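Local coordinates for gene 2 protein (Enterobacteria phage Sf6, PDB 5C12) that cuts DNA in a metal-dependent reaction through the nuclease domain held in this chain, as the large terminase subunit of a viral DNA-packaging motor, at residues 45-50 / 63-68; 69-74 / 199-204. The protein carries 1 engineered substitution. All coordinates share one frame; numbering follows the deposited sequence.

Interaction 1: 45-50 / 63-68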
loop_
_atom_site.group_PDB
_atom_site.type_symbol
_atom_site.label_atom_id
_atom_site.label_comp_id
_atom_site.label_asym_id
_atom_site.label_seq_id
_atom_site.Cartn_x
_atom_site.Cartn_y
_atom_site.Cartn_z
ATOM N N GLY A 45 3.253 11.088 -12.651
ATOM C CA GLY A 45 1.892 10.659 -12.397
ATOM C C GLY A 45 1.317 11.399 -11.214
ATOM O O GLY A 45 1.843 12.434 -10.791
ATOM N N ALA A 46 0.182 10.911 -10.726
ATOM C CA ALA A 46 -0.442 11.520 -9.570
ATOM C C ALA A 46 0.347 11.221 -8.296
ATOM O O ALA A 46 1.153 10.262 -8.241
ATOM C CB ALA A 46 -1.867 11.016 -9.431
ATOM N N VAL A 47 0.121 12.032 -7.272
ATOM C CA VAL A 47 0.599 11.711 -5.948
ATOM C C VAL A 47 -0.540 11.042 -5.195
ATOM O O VAL A 47 -1.635 11.595 -5.100
ATOM C CB VAL A 47 1.124 12.936 -5.197
ATOM C CG1 VAL A 47 1.498 12.562 -3.768
ATOM C CG2 VAL A 47 2.331 13.517 -5.929
ATOM N N VAL A 48 -0.282 9.833 -4.707
ATOM C CA VAL A 48 -1.237 9.015 -3.986
ATOM C C VAL A 48 -0.721 8.710 -2.595
ATOM O O VAL A 48 0.392 8.212 -2.432
ATOM C CB VAL A 48 -1.539 7.679 -4.711
ATOM C CG1 VAL A 48 -2.693 6.940 -4.016
ATOM C CG2 VAL A 48 -1.868 7.900 -6.182
ATOM N N SER A 49 -1.547 8.970 -1.596
ATOM C CA SER A 49 -1.193 8.786 -0.195
ATOM C C SER A 49 -2.244 7.924 0.456
ATOM O O SER A 49 -3.419 7.965 0.063
ATOM C CB SER A 49 -1.159 10.125 0.547
ATOM O OG SER A 49 -0.140 10.985 0.076
ATOM N N ALA A 50 -1.861 7.143 1.448
ATOM C CA ALA A 50 -2.815 6.312 2.153
ATOM C C ALA A 50 -2.442 6.150 3.610
ATOM O O ALA A 50 -1.274 6.255 4.001
ATOM C CB ALA A 50 -2.979 4.932 1.471
ATOM N N TYR A 63 1.375 5.486 7.277
ATOM C CA TYR A 63 1.161 6.367 6.145
ATOM C C TYR A 63 2.169 6.058 5.062
ATOM O O TYR A 63 3.320 5.768 5.345
ATOM C CB TYR A 63 1.306 7.815 6.580
ATOM C CG TYR A 63 1.282 8.835 5.469
ATOM C CD1 TYR A 63 2.414 9.141 4.752
ATOM C CD2 TYR A 63 0.117 9.489 5.130
ATOM C CE1 TYR A 63 2.397 10.072 3.739
ATOM C CE2 TYR A 63 0.090 10.411 4.133
ATOM C CZ TYR A 63 1.215 10.704 3.430
ATOM O OH TYR A 63 1.164 11.675 2.447
ATOM N N ALA A 64 1.729 6.144 3.824
ATOM C CA ALA A 64 2.619 5.959 2.686
ATOM C C ALA A 64 2.223 6.919 1.597
ATOM O O ALA A 64 1.046 7.245 1.468
ATOM C CB ALA A 64 2.558 4.537 2.185
ATOM N N SER A 65 3.187 7.392 0.816
ATOM C CA SER A 65 2.869 8.225 -0.322
ATOM C C SER A 65 3.804 7.926 -1.471
ATOM O O SER A 65 4.989 7.647 -1.257
ATOM C CB SER A 65 2.974 9.701 0.047
ATOM O OG SER A 65 2.539 10.518 -1.018
ATOM N N ARG A 66 3.271 8.000 -2.684
ATOM C CA ARG A 66 4.089 7.864 -3.879
ATOM C C ARG A 66 3.730 8.924 -4.891
ATOM O O ARG A 66 2.589 9.417 -4.930
ATOM C CB ARG A 66 3.878 6.481 -4.488
ATOM C CG ARG A 66 2.493 6.209 -5.046
ATOM C CD ARG A 66 2.325 4.771 -5.488
ATOM N NE ARG A 66 0.960 4.451 -5.916
ATOM C CZ ARG A 66 0.522 4.437 -7.167
ATOM N NH1 ARG A 66 1.319 4.738 -8.190
ATOM N NH2 ARG A 66 -0.728 4.083 -7.411
ATOM N N HIS A 67 4.688 9.248 -5.737
ATOM C CA HIS A 67 4.486 10.084 -6.897
ATOM C C HIS A 67 4.660 9.135 -8.062
ATOM O O HIS A 67 5.767 8.669 -8.324
ATOM C CB HIS A 67 5.514 11.217 -6.927
ATOM C CG HIS A 67 5.439 12.071 -8.152
ATOM N ND1 HIS A 67 6.393 13.022 -8.457
ATOM C CD2 HIS A 67 4.533 12.113 -9.157
ATOM C CE1 HIS A 67 6.078 13.612 -9.595
ATOM N NE2 HIS A 67 4.950 13.085 -10.036
ATOM N N GLY A 68 3.576 8.805 -8.761
ATOM C CA GLY A 68 3.659 7.762 -9.759
ATOM C C GLY A 68 4.246 6.499 -9.166
ATOM O O GLY A 68 3.823 6.004 -8.132
#
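Ser49 OG sits between two hydroxyls of the partner strand, 2.8 Å from Tyr63 OH and hydrogen-bonded to Ser65 OG at 2.9 Å. The tyrosine reaches it because its CG stands anti to the backbone N (chi1 173°), which carries the phenol back over the strand 47-50. Along the same face, Val47 CG1 lies 3.6 Å from Ser65 OG, and Val47 CG2 meets CB and CG of His67, the two side chains crossing at about a right angle. The imidazole then turns an edge to the loop, with CD2 3.2 Å from Gly45 O. On the opposite face Arg66 runs beside Val48: the methyl CG2 of Val48 lies over one guanidinium face, 4.2 Å from Arg66 NH2. In the guanidinium plane, Arg66 NH1 donates to Gly68 O at 2.8 Å, although it approaches from above that carbonyl's plane. Beneath the side chains the strands run antiparallel; Val48 and Arg66 form a hydrogen-bonded pair, with Arg66 N 2.9 Å from Val48 O, and Ala50 pairs with Ala64 in the same way.

Further out, Asp96 accepts a hydrogen bond from Tyr63 OH and the helix 82-95 packs on the ring, while Arg66 NE is bonded to Cys257 O. Asp52, two residues beyond Ala50 on the same strand, is a magnesium ligand; the Ala50 side chain is about 10 Å from a magnesium ion. In this hairpin, amid the RNase H-like sheet, Ser65, Ser49, Tyr63 and Asp96 form a connected polar set that would limit rotation of the Ser49 and Tyr63 hydroxyls, with the sharing of the serine protons left open.

Interaction 2: 69-74 / 199-204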
loop_
_atom_site.group_PDB
_atom_site.type_symbol
_atom_site.label_atom_id
_atom_site.label_comp_id
_atom_site.label_asym_id
_atom_site.label_seq_id
_atom_site.Cartn_x
_atom_site.Cartn_y
_atom_site.Cartn_z
ATOM N N SER A 69 5.277 5.972 -9.828
ATOM C CA SER A 69 5.870 4.723 -9.418
ATOM C C SER A 69 7.025 4.887 -8.421
ATOM O O SER A 69 7.760 3.933 -8.191
ATOM C CB SER A 69 6.365 3.962 -10.663
ATOM O OG SER A 69 5.246 3.665 -11.515
ATOM N N VAL A 70 7.201 6.076 -7.856
ATOM C CA VAL A 70 8.291 6.293 -6.889
ATOM C C VAL A 70 7.708 6.592 -5.516
ATOM O O VAL A 70 7.032 7.602 -5.338
ATOM C CB VAL A 70 9.227 7.435 -7.313
ATOM C CG1 VAL A 70 10.359 7.587 -6.287
ATOM C CG2 VAL A 70 9.818 7.155 -8.697
ATOM N N VAL A 71 7.938 5.698 -4.560
ATOM C CA VAL A 71 7.521 5.890 -3.163
ATOM C C VAL A 71 8.420 6.943 -2.482
ATOM O O VAL A 71 9.645 6.837 -2.523
ATOM C CB VAL A 71 7.556 4.554 -2.387
ATOM C CG1 VAL A 71 7.099 4.737 -0.930
ATOM C CG2 VAL A 71 6.688 3.496 -3.068
ATOM N N LYS A 72 7.816 7.965 -1.885
ATOM C CA LYS A 72 8.572 9.083 -1.338
ATOM C C LYS A 72 8.467 9.266 0.181
ATOM O O LYS A 72 9.322 9.927 0.769
ATOM C CB LYS A 72 8.231 10.379 -2.066
ATOM C CG LYS A 72 6.846 10.874 -1.886
ATOM C CD LYS A 72 6.674 12.248 -2.536
ATOM C CE LYS A 72 5.260 12.764 -2.324
ATOM N NZ LYS A 72 5.140 14.097 -2.955
ATOM N N ARG A 73 7.445 8.700 0.817
ATOM C CA ARG A 73 7.304 8.783 2.262
ATOM C C ARG A 73 6.699 7.523 2.826
ATOM O O ARG A 73 5.733 6.979 2.276
ATOM C CB ARG A 73 6.447 9.990 2.708
ATOM C CG ARG A 73 6.566 10.273 4.202
ATOM C CD ARG A 73 5.607 11.301 4.730
ATOM N NE ARG A 73 5.729 12.578 4.044
ATOM C CZ ARG A 73 6.530 13.563 4.418
ATOM N NH1 ARG A 73 7.322 13.419 5.465
ATOM N NH2 ARG A 73 6.542 14.693 3.734
ATOM N N ILE A 74 7.292 7.053 3.913
ATOM C CA ILE A 74 6.745 5.988 4.755
ATOM C C ILE A 74 6.849 6.430 6.201
ATOM O O ILE A 74 7.947 6.695 6.721
ATOM C CB ILE A 74 7.532 4.657 4.589
ATOM C CG1 ILE A 74 7.489 4.128 3.141
ATOM C CG2 ILE A 74 7.063 3.638 5.590
ATOM C CD1 ILE A 74 6.143 3.626 2.627
ATOM N N LEU A 199 7.921 -0.217 -9.266
ATOM C CA LEU A 199 7.822 0.565 -8.044
ATOM C C LEU A 199 9.233 0.742 -7.513
ATOM O O LEU A 199 9.975 -0.231 -7.389
ATOM C CB LEU A 199 6.952 -0.123 -7.000
ATOM C CG LEU A 199 6.541 0.851 -5.892
ATOM C CD1 LEU A 199 5.568 1.903 -6.404
ATOM C CD2 LEU A 199 5.954 0.072 -4.715
ATOM N N SER A 200 9.621 1.988 -7.306
ATOM C CA SER A 200 10.905 2.355 -6.736
ATOM C C SER A 200 10.730 2.952 -5.358
ATOM O O SER A 200 9.814 3.743 -5.120
ATOM C CB SER A 200 11.610 3.357 -7.643
ATOM O OG SER A 200 12.901 3.682 -7.136
ATOM N N PHE A 201 11.618 2.604 -4.428
ATOM C CA PHE A 201 11.667 3.299 -3.155
ATOM C C PHE A 201 12.740 4.388 -3.158
ATOM O O PHE A 201 13.909 4.113 -3.318
ATOM C CB PHE A 201 11.908 2.321 -2.001
ATOM C CG PHE A 201 10.857 1.260 -1.901
ATOM C CD1 PHE A 201 9.633 1.550 -1.333
ATOM C CD2 PHE A 201 11.100 -0.019 -2.382
ATOM C CE1 PHE A 201 8.646 0.576 -1.270
ATOM C CE2 PHE A 201 10.124 -0.981 -2.327
ATOM C CZ PHE A 201 8.901 -0.690 -1.753
ATOM N N ASP A 202 12.344 5.634 -3.006
ATOM C CA ASP A 202 13.316 6.721 -2.921
ATOM C C ASP A 202 13.938 6.711 -1.526
ATOM O O ASP A 202 13.386 7.274 -0.582
ATOM C CB ASP A 202 12.632 8.039 -3.234
ATOM C CG ASP A 202 13.605 9.195 -3.355
ATOM O OD1 ASP A 202 14.683 9.158 -2.734
ATOM O OD2 ASP A 202 13.265 10.160 -4.061
ATOM N N LYS A 203 15.082 6.049 -1.398
ATOM C CA LYS A 203 15.663 5.801 -0.098
ATOM C C LYS A 203 16.029 7.100 0.624
ATOM O O LYS A 203 15.801 7.222 1.826
ATOM C CB LYS A 203 16.897 4.892 -0.214
ATOM C CG LYS A 203 17.553 4.575 1.141
ATOM C CD LYS A 203 18.666 3.551 1.016
ATOM C CE LYS A 203 19.216 3.183 2.388
ATOM N NZ LYS A 203 20.280 2.148 2.311
ATOM N N GLU A 204 16.570 8.075 -0.099
ATOM C CA GLU A 204 16.943 9.337 0.527
ATOM C C GLU A 204 15.719 10.070 1.065
ATOM O O GLU A 204 15.766 10.636 2.147
ATOM C CB GLU A 204 17.679 10.240 -0.456
ATOM C CG GLU A 204 18.246 11.491 0.195
ATOM C CD GLU A 204 19.039 12.349 -0.773
ATOM O OE1 GLU A 204 19.835 11.782 -1.551
ATOM O OE2 GLU A 204 18.857 13.587 -0.759
#
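With CG1 anti to the backbone N (chi1 -179°), Val71 turns its other methyl, CG2, to the side where Leu199 comes in, and CG2 stops 3.9 Å from Leu199 CD1. A first torsion of -59°, with CG beside its own backbone N, sets the Phe201 ring alongside Val71, both side chains pointing the same way, with CD1 3.8 Å from Val71 CB. CB of Asp202 points toward the partner segment and meets Val70 CG1 at 3.8 Å, close to Val71 O as well.

The backbones pair in parallel, Val70 with Ser200 and Val71 with Phe201. Ser200 is gripped at both ends: its N donates to Ser69 O at 2.8 Å, and its O receives Val71 N, also at 2.8 Å, each bond running almost in line with the carbonyl. A third bond, from Asp202 N to Val71 O at 3.0 Å, ties down the N-cap residue just ahead of the helix 203-206. Leu199 CD1 also rests 3.5 Å from Ser69 O.

Outward from here, Phe201 makes an edge-to-face contact with Phe215 of the helix 208-218, and Leu199 packs on the helix 168-189. Ser200 OG is hydrogen-bonded to His36 ND1 and Ser69 OG to Pro195 O, while Asp202 gives its OD1 to Ala205 N.

Three backbone bonds therefore hold a very short edge strand in the sheet, while aliphatic and aromatic groups seal one face of it against helices. Asp202 is thereby fixed by its own N-H, leaving its carboxylate to satisfy the N-H group at the start of the helix 203-206.

How the interactions relate
Going from the N terminus, interaction 1 closes first: 12 residues separate 45-50 from 63-68, four of them still in the strands 47-52 and 61-67, which form a hairpin. The chain then turns straight into 69-74, and interaction 2 closes only after 124 further residues, which include the strands 100-104 and 126-130 and the helix 168-189. The two loops lie in series, neither nested nor crossed. Their meeting point is the pair of strands 61-67 and 70-77, where Ser65 faces both Lys72 and Arg73 in a classic beta bulge, with Ser65 O 2.9 Å from Lys72 N. Together they run the sheet from 47-52, one of its two middle strands, out to the edge strand 200-201.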